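Local coordinates for initiator protein NS1 (Murine minute virus, PDB 4R94), which nicks viral DNA at the replication origin through its N-terminal nickase domain and carries ATPase and helicase activities that direct viral DNA replication, at residues F99-T104 / N150-R155; K48-E53 / V87-S92; W156-C161 / I171-I176; E24-V29 / K135-A140. One frame throughout, in Å; residues are numbered along the deposited sequence.

Interaction 1: residues F99-T104 / N150-R155; sequences FEVLNT and NVYWSR
One face of the Tyr152 ring is occupied by Glu100, whose CB sits over the ring centre, 3.9 Å from the centroid and only 9° off the ring normal, a clear CH-pi contact. At the edge, close to the ring plane, Val101 places its CG2 methyl 3.7 Å from Tyr152 CD2. Beyond CB the Glu100 chain runs on over the same face: with CG beside the backbone N (chi1 -72°) and the next torsion extended, the carboxylate arrives at the CG and CD1 side of the ring, OE1 lying 3.2 Å from Tyr152 CD1. Carboxylate and ring planes are turned 46° against each other, and OE1 has its polar partner in the indole N-H of Trp156, one helical turn beyond Tyr152. The phenol end is tied down differently. One water, 2.6 Å from Thr104 OG1 and 3.0 Å from Tyr152 OH, bridges two hydroxyls that are 3.8 Å apart. These side chains join the last turns of helix 81-104 to helix 142-160, which run in broadly opposite directions, well inclined to each other, 10.5 Å apart at these segments. The next residue, Trp153, meets Phe30 of strand 24-31 edge-to-face and also packs on Leu93, Val94 and Cys97 of helix 81-104. Glu100 thus serves the tyrosine through its aliphatic part and the tryptophan through its acid. An ionised carboxylate there would probably draw on the indole N-H to offset its closeness to the ring electrons, while the phenol end is joined to the threonine through water rather than directly.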
# COMPACT_ATOMS: atom_id res chain seq x y z
N PHE A 99 -0.92 9.46 -6.57
CA PHE A 99 -0.90 10.19 -7.84
C PHE A 99 -1.47 11.61 -7.69
O PHE A 99 -0.99 12.54 -8.32
CB PHE A 99 -1.64 9.41 -8.93
CG PHE A 99 -1.01 8.08 -9.25
CD1 PHE A 99 0.30 7.80 -8.88
CD2 PHE A 99 -1.73 7.11 -9.92
CE1 PHE A 99 0.87 6.58 -9.18
CE2 PHE A 99 -1.16 5.89 -10.23
CZ PHE A 99 0.14 5.63 -9.86
N GLU A 100 -2.49 11.76 -6.83
CA GLU A 100 -3.05 13.08 -6.57
C GLU A 100 -2.02 14.00 -5.94
O GLU A 100 -1.93 15.17 -6.32
CB GLU A 100 -4.29 12.97 -5.67
CG GLU A 100 -5.47 12.38 -6.41
CD GLU A 100 -6.73 12.20 -5.57
OE1 GLU A 100 -6.62 11.77 -4.41
OE2 GLU A 100 -7.83 12.48 -6.10
N VAL A 101 -1.20 13.48 -5.02
CA VAL A 101 -0.19 14.32 -4.40
C VAL A 101 0.94 14.61 -5.39
O VAL A 101 1.44 15.74 -5.43
CB VAL A 101 0.35 13.68 -3.11
CG1 VAL A 101 1.43 14.57 -2.48
CG2 VAL A 101 -0.83 13.54 -2.14
N LEU A 102 1.31 13.63 -6.21
CA LEU A 102 2.30 13.88 -7.26
C LEU A 102 1.85 15.03 -8.17
O LEU A 102 2.65 15.89 -8.53
CB LEU A 102 2.55 12.62 -8.09
CG LEU A 102 3.31 11.48 -7.40
CD1 LEU A 102 3.35 10.28 -8.34
CD2 LEU A 102 4.69 11.92 -7.01
N ASN A 103 0.57 15.03 -8.54
CA ASN A 103 0.02 16.10 -9.36
C ASN A 103 0.18 17.46 -8.68
O ASN A 103 0.57 18.45 -9.31
CB ASN A 103 -1.45 15.86 -9.69
CG ASN A 103 -1.65 14.87 -10.82
OD1 ASN A 103 -0.74 14.63 -11.62
ND2 ASN A 103 -2.85 14.31 -10.91
N THR A 104 -0.12 17.50 -7.38
CA THR A 104 -0.00 18.73 -6.62
C THR A 104 1.40 19.32 -6.74
O THR A 104 1.57 20.54 -6.85
CB THR A 104 -0.35 18.49 -5.14
OG1 THR A 104 -1.75 18.25 -5.04
CG2 THR A 104 0.00 19.70 -4.28
N ASN A 150 -3.07 11.68 3.85
CA ASN A 150 -4.17 11.34 4.75
C ASN A 150 -5.44 12.09 4.36
O ASN A 150 -6.53 11.55 4.48
CB ASN A 150 -3.81 11.66 6.21
CG ASN A 150 -4.48 10.72 7.20
OD1 ASN A 150 -3.92 10.42 8.24
ND2 ASN A 150 -5.66 10.23 6.86
N VAL A 151 -5.29 13.32 3.85
CA VAL A 151 -6.47 14.03 3.32
C VAL A 151 -7.14 13.25 2.20
O VAL A 151 -8.35 12.98 2.24
CB VAL A 151 -6.11 15.44 2.81
CG1 VAL A 151 -7.31 16.05 2.05
CG2 VAL A 151 -5.70 16.32 3.98
N TYR A 152 -6.37 12.85 1.20
CA TYR A 152 -6.95 12.14 0.06
C TYR A 152 -7.45 10.75 0.44
O TYR A 152 -8.49 10.30 -0.05
CB TYR A 152 -5.95 12.06 -1.09
CG TYR A 152 -5.72 13.40 -1.75
CD1 TYR A 152 -6.78 14.12 -2.30
CD2 TYR A 152 -4.45 13.95 -1.80
CE1 TYR A 152 -6.57 15.36 -2.89
CE2 TYR A 152 -4.23 15.18 -2.38
CZ TYR A 152 -5.28 15.88 -2.92
OH TYR A 152 -5.05 17.11 -3.50
N TRP A 153 -6.73 10.08 1.35
CA TRP A 153 -7.11 8.74 1.78
C TRP A 153 -8.46 8.78 2.50
O TRP A 153 -9.37 7.99 2.20
CB TRP A 153 -6.00 8.16 2.69
CG TRP A 153 -6.21 6.78 3.26
CD1 TRP A 153 -6.14 6.44 4.58
CD2 TRP A 153 -6.43 5.56 2.54
NE1 TRP A 153 -6.31 5.08 4.74
CE2 TRP A 153 -6.50 4.52 3.50
CE3 TRP A 153 -6.58 5.24 1.18
CZ2 TRP A 153 -6.72 3.18 3.14
CZ3 TRP A 153 -6.78 3.91 0.83
CH2 TRP A 153 -6.88 2.90 1.80
N SER A 154 -8.61 9.73 3.42
CA SER A 154 -9.86 9.83 4.17
C SER A 154 -10.99 10.20 3.21
O SER A 154 -12.10 9.66 3.30
CB SER A 154 -9.75 10.86 5.30
OG SER A 154 -9.46 12.16 4.79
N ARG A 155 -10.70 11.10 2.27
CA ARG A 155 -11.69 11.49 1.28
C ARG A 155 -12.16 10.33 0.44
O ARG A 155 -13.38 10.15 0.26
CB ARG A 155 -11.13 12.59 0.38
CG ARG A 155 -11.18 13.94 1.04
CD ARG A 155 -10.54 15.01 0.19
NE ARG A 155 -11.35 15.29 -1.00
CZ ARG A 155 -10.99 16.15 -1.95
NH1 ARG A 155 -9.85 16.83 -1.84
NH2 ARG A 155 -11.78 16.35 -3.00
O HOH W 1 -2.44 18.15 -2.50

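Interaction 2: residues K48-E53 / V87-S92; sequences KKELQE and VFIFDS
Ile89, the residue of helix 81-104 that meets the 48-53 loop, has its carbonyl O taken by Ser92 OG at 2.7 Å, a bond within the helix whose donor is tilted 15° from the carbonyl plane. The isoleucine side chain is directed at the loop. Its CG1 branch lies beside the backbone N (chi1 -70°) and continues extended, which carries the CD1 methyl out to the loop backbone. There CD1 rests 3.6 Å from Lys48 CA and 3.9 Å from Lys49 O, and Glu50 adds its CG methylene at 3.9 Å from the same methyl, the two side chains crossing at about a right angle. One methyl therefore meets three successive loop residues, largely through their main chain and aliphatic carbons. Within the nickase domain, a member of the HUH endonuclease group in which helices flank an antiparallel sheet, this loop leads from the small hairpin of strands 35-37 and 40-42 into helix 54-70. Its charged ends are bound to other groups: Glu50 OE1 accepts from Gln60 of helix 54-70, and Lys48 NZ reaches the carbonyl of Asn45. The loop folds on itself where Gln52 NE2 donates to Glu50 O at 3.0 Å; the oxygen lies close to the Gln52 amide plane, but the donor stands 52° out of the carbonyl plane. Glu53 is the N-cap of helix 54-70, with Lys96 of helix 81-104 forming a salt bridge to its carboxylate. On the sheet side of helix 81-104, Asp91 bonds to His118, the neighbour in sequence of the metal ligand Glu119.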
# COMPACT_ATOMS: atom_id res chain seq x y z
N LYS A 48 -16.36 -1.22 -0.20
CA LYS A 48 -16.37 -2.04 -1.40
C LYS A 48 -17.19 -1.44 -2.54
O LYS A 48 -17.54 -2.14 -3.48
CB LYS A 48 -16.89 -3.45 -1.06
CG LYS A 48 -15.97 -4.17 -0.06
CD LYS A 48 -16.39 -5.62 0.19
CE LYS A 48 -17.85 -5.74 0.57
NZ LYS A 48 -18.18 -5.07 1.87
N LYS A 49 -17.47 -0.14 -2.49
CA LYS A 49 -17.98 0.53 -3.69
C LYS A 49 -16.89 0.54 -4.75
O LYS A 49 -15.72 0.84 -4.47
CB LYS A 49 -18.43 1.96 -3.39
CG LYS A 49 -19.67 2.08 -2.55
CD LYS A 49 -20.20 3.51 -2.62
CE LYS A 49 -21.55 3.65 -1.94
NZ LYS A 49 -21.99 5.08 -1.87
N GLU A 50 -17.26 0.18 -5.97
CA GLU A 50 -16.35 0.34 -7.09
C GLU A 50 -16.73 1.62 -7.81
O GLU A 50 -17.74 1.68 -8.52
CB GLU A 50 -16.39 -0.87 -8.02
CG GLU A 50 -15.77 -2.13 -7.41
CD GLU A 50 -15.99 -3.36 -8.27
OE1 GLU A 50 -15.16 -3.61 -9.17
OE2 GLU A 50 -17.00 -4.07 -8.05
N LEU A 51 -15.94 2.66 -7.58
CA LEU A 51 -16.25 3.98 -8.09
C LEU A 51 -15.90 4.07 -9.57
O LEU A 51 -14.83 3.66 -10.00
CB LEU A 51 -15.51 5.03 -7.27
CG LEU A 51 -15.84 4.90 -5.77
CD1 LEU A 51 -14.93 5.82 -4.95
CD2 LEU A 51 -17.32 5.19 -5.48
N GLN A 52 -16.82 4.64 -10.34
CA GLN A 52 -16.75 4.56 -11.80
C GLN A 52 -15.87 5.63 -12.42
O GLN A 52 -16.09 6.05 -13.56
CB GLN A 52 -18.16 4.65 -12.38
CG GLN A 52 -18.98 3.42 -12.06
CD GLN A 52 -18.29 2.15 -12.50
OE1 GLN A 52 -18.10 1.92 -13.70
NE2 GLN A 52 -17.89 1.33 -11.54
N GLU A 53 -14.88 6.09 -11.66
CA GLU A 53 -13.88 7.02 -12.16
C GLU A 53 -12.91 6.24 -13.03
O GLU A 53 -12.45 5.16 -12.65
CB GLU A 53 -13.18 7.70 -10.98
CG GLU A 53 -12.46 8.99 -11.33
CD GLU A 53 -11.08 8.75 -11.90
OE1 GLU A 53 -10.35 7.92 -11.32
OE2 GLU A 53 -10.73 9.38 -12.92
N VAL A 87 -9.07 -5.74 -1.20
CA VAL A 87 -7.64 -5.42 -1.38
C VAL A 87 -7.40 -4.77 -2.75
O VAL A 87 -6.63 -3.82 -2.87
CB VAL A 87 -6.76 -6.66 -1.22
CG1 VAL A 87 -5.34 -6.38 -1.68
CG2 VAL A 87 -6.75 -7.10 0.25
N PHE A 88 -8.09 -5.26 -3.78
CA PHE A 88 -7.96 -4.68 -5.12
C PHE A 88 -8.45 -3.23 -5.14
O PHE A 88 -7.81 -2.34 -5.71
CB PHE A 88 -8.74 -5.48 -6.17
CG PHE A 88 -8.29 -6.90 -6.30
CD1 PHE A 88 -7.02 -7.28 -5.89
CD2 PHE A 88 -9.15 -7.85 -6.83
CE1 PHE A 88 -6.61 -8.59 -6.01
CE2 PHE A 88 -8.74 -9.17 -6.95
CZ PHE A 88 -7.47 -9.54 -6.54
N ILE A 89 -9.60 -3.00 -4.51
CA ILE A 89 -10.11 -1.65 -4.36
C ILE A 89 -9.11 -0.78 -3.59
O ILE A 89 -8.81 0.31 -4.03
CB ILE A 89 -11.48 -1.65 -3.66
CG1 ILE A 89 -12.52 -2.25 -4.61
CG2 ILE A 89 -11.86 -0.23 -3.24
CD1 ILE A 89 -13.87 -2.51 -3.98
N PHE A 90 -8.59 -1.26 -2.47
CA PHE A 90 -7.65 -0.42 -1.71
C PHE A 90 -6.39 -0.12 -2.52
O PHE A 90 -5.84 0.97 -2.43
CB PHE A 90 -7.28 -1.08 -0.38
CG PHE A 90 -8.33 -0.95 0.68
CD1 PHE A 90 -9.19 0.15 0.73
CD2 PHE A 90 -8.44 -1.93 1.66
CE1 PHE A 90 -10.16 0.25 1.74
CE2 PHE A 90 -9.39 -1.81 2.67
CZ PHE A 90 -10.25 -0.73 2.71
N ASP A 91 -5.94 -1.08 -3.34
CA ASP A 91 -4.75 -0.83 -4.17
C ASP A 91 -5.01 0.35 -5.08
O ASP A 91 -4.19 1.26 -5.19
CB ASP A 91 -4.37 -2.07 -4.98
CG ASP A 91 -2.95 -2.00 -5.52
OD1 ASP A 91 -2.01 -1.91 -4.70
OD2 ASP A 91 -2.79 -2.03 -6.76
N SER A 92 -6.20 0.38 -5.69
CA SER A 92 -6.54 1.50 -6.56
C SER A 92 -6.63 2.82 -5.79
O SER A 92 -6.17 3.84 -6.28
CB SER A 92 -7.85 1.24 -7.35
OG SER A 92 -9.02 1.31 -6.55

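Interaction 3: residues W156-C161 / I171-I176; sequences WLVTAC and IKLREI
Val158 is the first residue of 156-161 to meet helix 167-179, and it does so with one methyl. Its CG2, set beside the backbone N while CG1 stands anti to it (chi1 166°), is 3.7 Å from Arg174 N, 3.9 Å from Arg174 CB and 4.0 Å from Leu173 CG. The valine is thus seated against the main chain of the partner helix as well as against two of its side chains. Arg174 meets the valine with its backbone and CB; a bend at chi2 (82°) sends the guanidinium group off to Ser154 OG and the carboxylate of Glu178. Helices 142-160 and 167-179 follow each other in sequence, and here the end of one is packed on the middle of the next across a short connection, on the outer side of the nickase domain. Ala160 closes the first helix with a backbone bond to Trp156 O at 2.9 Å, and its own carbonyl is taken by the backbone N of Lys49. At Cys161 the chain leaves helical geometry, yet the side chain still points to the neighbour: SG lies 4.3 Å from Leu173 CD2, an apolar contact beside that of Val158.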
# COMPACT_ATOMS: atom_id res chain seq x y z
N TRP A 156 -11.22 9.54 -0.07
CA TRP A 156 -11.59 8.40 -0.91
C TRP A 156 -12.29 7.30 -0.13
O TRP A 156 -13.23 6.69 -0.63
CB TRP A 156 -10.36 7.84 -1.63
CG TRP A 156 -10.05 8.59 -2.87
CD1 TRP A 156 -8.98 9.42 -3.08
CD2 TRP A 156 -10.86 8.66 -4.05
NE1 TRP A 156 -9.05 9.96 -4.34
CE2 TRP A 156 -10.20 9.52 -4.95
CE3 TRP A 156 -12.06 8.07 -4.43
CZ2 TRP A 156 -10.71 9.80 -6.22
CZ3 TRP A 156 -12.57 8.35 -5.70
CH2 TRP A 156 -11.89 9.20 -6.58
N LEU A 157 -11.83 7.02 1.09
CA LEU A 157 -12.50 6.02 1.90
C LEU A 157 -13.97 6.36 2.13
O LEU A 157 -14.84 5.49 2.04
CB LEU A 157 -11.81 5.85 3.25
CG LEU A 157 -10.47 5.12 3.20
CD1 LEU A 157 -9.86 5.11 4.60
CD2 LEU A 157 -10.59 3.68 2.69
N VAL A 158 -14.27 7.61 2.43
CA VAL A 158 -15.66 7.98 2.69
C VAL A 158 -16.48 7.85 1.40
O VAL A 158 -17.66 7.50 1.43
CB VAL A 158 -15.75 9.42 3.28
CG1 VAL A 158 -17.18 9.96 3.22
CG2 VAL A 158 -15.15 9.43 4.72
N THR A 159 -15.85 8.08 0.26
CA THR A 159 -16.57 7.91 -1.01
C THR A 159 -16.79 6.43 -1.33
O THR A 159 -17.82 6.05 -1.90
CB THR A 159 -15.83 8.59 -2.17
OG1 THR A 159 -15.46 9.93 -1.78
CG2 THR A 159 -16.72 8.66 -3.42
N ALA A 160 -15.85 5.58 -0.93
CA ALA A 160 -15.92 4.15 -1.26
C ALA A 160 -16.70 3.33 -0.22
O ALA A 160 -16.98 2.16 -0.45
CB ALA A 160 -14.51 3.57 -1.42
N CYS A 161 -17.02 3.93 0.92
CA CYS A 161 -17.68 3.20 2.00
C CYS A 161 -19.00 2.61 1.53
O CYS A 161 -19.81 3.33 0.95
CB CYS A 161 -17.91 4.12 3.20
SG CYS A 161 -18.55 3.26 4.65
N ILE A 171 -19.14 12.73 7.65
CA ILE A 171 -18.21 13.74 8.15
C ILE A 171 -17.46 13.25 9.38
O ILE A 171 -16.26 13.50 9.52
CB ILE A 171 -18.96 15.05 8.48
CG1 ILE A 171 -19.58 15.63 7.21
CG2 ILE A 171 -18.03 16.04 9.14
CD1 ILE A 171 -18.58 15.88 6.08
N LYS A 172 -18.15 12.54 10.26
CA LYS A 172 -17.50 11.98 11.44
C LYS A 172 -16.43 10.97 11.00
O LYS A 172 -15.33 10.95 11.54
CB LYS A 172 -18.52 11.32 12.37
CG LYS A 172 -17.95 10.86 13.69
CD LYS A 172 -17.34 12.02 14.47
CE LYS A 172 -17.20 11.69 15.96
NZ LYS A 172 -16.22 10.61 16.25
N LEU A 173 -16.76 10.15 10.01
CA LEU A 173 -15.83 9.13 9.54
C LEU A 173 -14.62 9.80 8.91
O LEU A 173 -13.48 9.40 9.15
CB LEU A 173 -16.52 8.20 8.53
CG LEU A 173 -15.65 7.11 7.91
CD1 LEU A 173 -15.01 6.26 9.01
CD2 LEU A 173 -16.47 6.24 6.98
N ARG A 174 -14.87 10.84 8.12
CA ARG A 174 -13.81 11.62 7.50
C ARG A 174 -12.85 12.18 8.55
O ARG A 174 -11.62 12.07 8.41
CB ARG A 174 -14.42 12.74 6.64
CG ARG A 174 -13.43 13.76 6.12
CD ARG A 174 -12.73 13.27 4.86
NE ARG A 174 -11.53 14.06 4.64
CZ ARG A 174 -11.52 15.24 4.03
NH1 ARG A 174 -12.65 15.73 3.53
NH2 ARG A 174 -10.39 15.92 3.89
N GLU A 175 -13.38 12.74 9.63
CA GLU A 175 -12.49 13.32 10.64
C GLU A 175 -11.80 12.25 11.51
O GLU A 175 -10.69 12.48 11.97
CB GLU A 175 -13.23 14.35 11.51
CG GLU A 175 -14.46 13.88 12.25
CD GLU A 175 -15.19 15.04 12.94
OE1 GLU A 175 -15.89 14.80 13.94
OE2 GLU A 175 -15.06 16.19 12.46
N ILE A 176 -12.43 11.10 11.71
CA ILE A 176 -11.77 10.00 12.42
C ILE A 176 -10.55 9.54 11.64
O ILE A 176 -9.47 9.38 12.20
CB ILE A 176 -12.71 8.80 12.64
CG1 ILE A 176 -13.76 9.14 13.70
CG2 ILE A 176 -11.92 7.57 13.09
CD1 ILE A 176 -14.88 8.12 13.79

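Interaction 4: residues E24-V29 / K135-A140; sequences EVFSFV and KDFSQA
The Phe26 ring turns its edge to two carbonyls of the 135-140 loop. Its CZ lies 3.3 Å from Ser138 O and its CE1 is 3.9 Å from Gln139 O, both carbonyls standing near the ring plane, where the slightly positive C-H edge suits the partial charge of the oxygens. A further contact is apolar: Phe26 CE2 is 3.8 Å from Phe137 CD2 and lies in the plane of the Phe137 ring, at its edge, while the two side chains cross at a slant. Phe26 gets there by reaching, because its CB does not start toward the loop; CG beside the backbone N (chi1 -62°) sends the ring out to it. Phe137, by contrast, leaves its backbone in the direction of the strand. Trp145 of helix 142-160 touches both phenylalanine rings, making a small aromatic cluster, and Gln141 OE1 accepts from the backbone N of Ser138, fixing the loop from which the two carbonyls come. The side chain of Phe26 is about 11 Å from that of His129, one of the magnesium ligands, so the cluster stands apart from the metal site itself. Strand 24-31 pairs antiparallel with 125-134, through Phe26 and Ile132, and with the short strands 183-185 and 201-202, and the loop that Phe26 meets is the link carrying the chain from strand 125-134 into helix 142-160.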
# COMPACT_ATOMS: atom_id res chain seq x y z
N GLU A 24 17.08 7.01 -1.28
CA GLU A 24 16.31 7.39 -0.10
C GLU A 24 14.85 7.60 -0.50
O GLU A 24 14.57 8.22 -1.53
CB GLU A 24 16.87 8.66 0.56
CG GLU A 24 18.10 8.40 1.43
CD GLU A 24 18.54 9.63 2.22
OE1 GLU A 24 19.16 10.53 1.62
OE2 GLU A 24 18.27 9.70 3.44
N VAL A 25 13.95 7.04 0.30
CA VAL A 25 12.50 7.15 0.03
C VAL A 25 11.75 7.28 1.35
O VAL A 25 12.22 6.84 2.39
CB VAL A 25 11.94 5.93 -0.75
CG1 VAL A 25 12.54 5.83 -2.16
CG2 VAL A 25 12.15 4.64 0.01
N PHE A 26 10.55 7.87 1.30
CA PHE A 26 9.67 7.85 2.45
C PHE A 26 9.06 6.46 2.64
O PHE A 26 8.90 5.70 1.69
CB PHE A 26 8.50 8.83 2.29
CG PHE A 26 8.90 10.28 2.17
CD1 PHE A 26 9.83 10.85 3.02
CD2 PHE A 26 8.29 11.09 1.22
CE1 PHE A 26 10.17 12.20 2.90
CE2 PHE A 26 8.62 12.43 1.10
CZ PHE A 26 9.57 12.98 1.94
N SER A 27 8.68 6.17 3.88
CA SER A 27 7.95 4.95 4.19
C SER A 27 6.62 5.33 4.81
O SER A 27 6.58 6.01 5.85
CB SER A 27 8.76 4.07 5.14
OG SER A 27 7.96 3.01 5.67
N PHE A 28 5.53 4.96 4.15
CA PHE A 28 4.17 5.19 4.66
C PHE A 28 3.43 3.88 4.90
O PHE A 28 3.73 2.86 4.28
CB PHE A 28 3.32 6.01 3.67
CG PHE A 28 3.87 7.37 3.36
CD1 PHE A 28 3.68 8.42 4.24
CD2 PHE A 28 4.54 7.60 2.17
CE1 PHE A 28 4.16 9.68 3.95
CE2 PHE A 28 5.03 8.87 1.87
CZ PHE A 28 4.86 9.90 2.78
N VAL A 29 2.46 3.91 5.80
CA VAL A 29 1.48 2.82 5.88
C VAL A 29 0.08 3.41 5.76
O VAL A 29 -0.27 4.37 6.45
CB VAL A 29 1.61 2.02 7.19
CG1 VAL A 29 0.53 0.97 7.27
CG2 VAL A 29 2.97 1.36 7.27
N LYS A 135 14.02 12.23 -7.21
CA LYS A 135 14.77 13.49 -7.24
C LYS A 135 13.96 14.68 -6.73
O LYS A 135 14.52 15.61 -6.14
CB LYS A 135 15.28 13.75 -8.66
CG LYS A 135 14.20 13.90 -9.72
CD LYS A 135 14.81 14.25 -11.07
CE LYS A 135 13.73 14.58 -12.10
NZ LYS A 135 12.96 15.80 -11.74
N ASP A 136 12.64 14.66 -6.91
CA ASP A 136 11.81 15.78 -6.47
C ASP A 136 11.39 15.65 -5.01
O ASP A 136 10.57 16.43 -4.52
CB ASP A 136 10.56 15.90 -7.35
CG ASP A 136 10.90 16.00 -8.82
OD1 ASP A 136 11.48 17.02 -9.24
OD2 ASP A 136 10.58 15.05 -9.57
N PHE A 137 11.97 14.68 -4.30
CA PHE A 137 11.62 14.42 -2.90
C PHE A 137 12.79 14.74 -1.97
O PHE A 137 13.93 14.38 -2.26
CB PHE A 137 11.23 12.96 -2.69
CG PHE A 137 9.99 12.52 -3.42
CD1 PHE A 137 9.99 12.36 -4.80
CD2 PHE A 137 8.83 12.21 -2.72
CE1 PHE A 137 8.85 11.94 -5.47
CE2 PHE A 137 7.70 11.79 -3.38
CZ PHE A 137 7.70 11.66 -4.76
N SER A 138 12.50 15.41 -0.85
CA SER A 138 13.50 15.63 0.20
C SER A 138 12.90 15.35 1.58
O SER A 138 11.71 15.54 1.80
CB SER A 138 14.06 17.06 0.14
OG SER A 138 13.02 18.03 0.16
N GLN A 139 13.74 14.91 2.52
CA GLN A 139 13.29 14.49 3.85
C GLN A 139 12.36 15.48 4.57
O GLN A 139 11.38 15.08 5.22
CB GLN A 139 14.49 14.20 4.75
CG GLN A 139 14.17 14.40 6.22
CD GLN A 139 14.94 13.50 7.14
OE1 GLN A 139 15.65 12.59 6.70
NE2 GLN A 139 14.80 13.74 8.44
N ALA A 140 12.66 16.77 4.45
CA ALA A 140 11.87 17.79 5.15
C ALA A 140 10.41 17.85 4.68
O ALA A 140 9.58 18.45 5.35
CB ALA A 140 12.52 19.16 4.97

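How the interactions relate
All four contacts join buried residues to partly exposed ones, and none has a direct hydrogen bond between its two segments. Interactions 1, 2 and 4 each include one exposed residue; interaction 3 has none, although its centre, about 18 Å from that of the chain, is the most peripheral. Interactions 1 and 2 use different parts of helix 81-104, and interactions 1 and 3 successive parts of helix 142-160. Interaction 1 mixes an aromatic face, a carboxylate and a water; interaction 2 centres on one isoleucine methyl against a loop backbone; interaction 3 is apolar, from a valine methyl and a cysteine sulfur; interaction 4 is an aromatic edge at the sheet. Polar bonds join interaction 3 to 1 and 2, and Leu102 packing on Phe137 brings interaction 4 to 1.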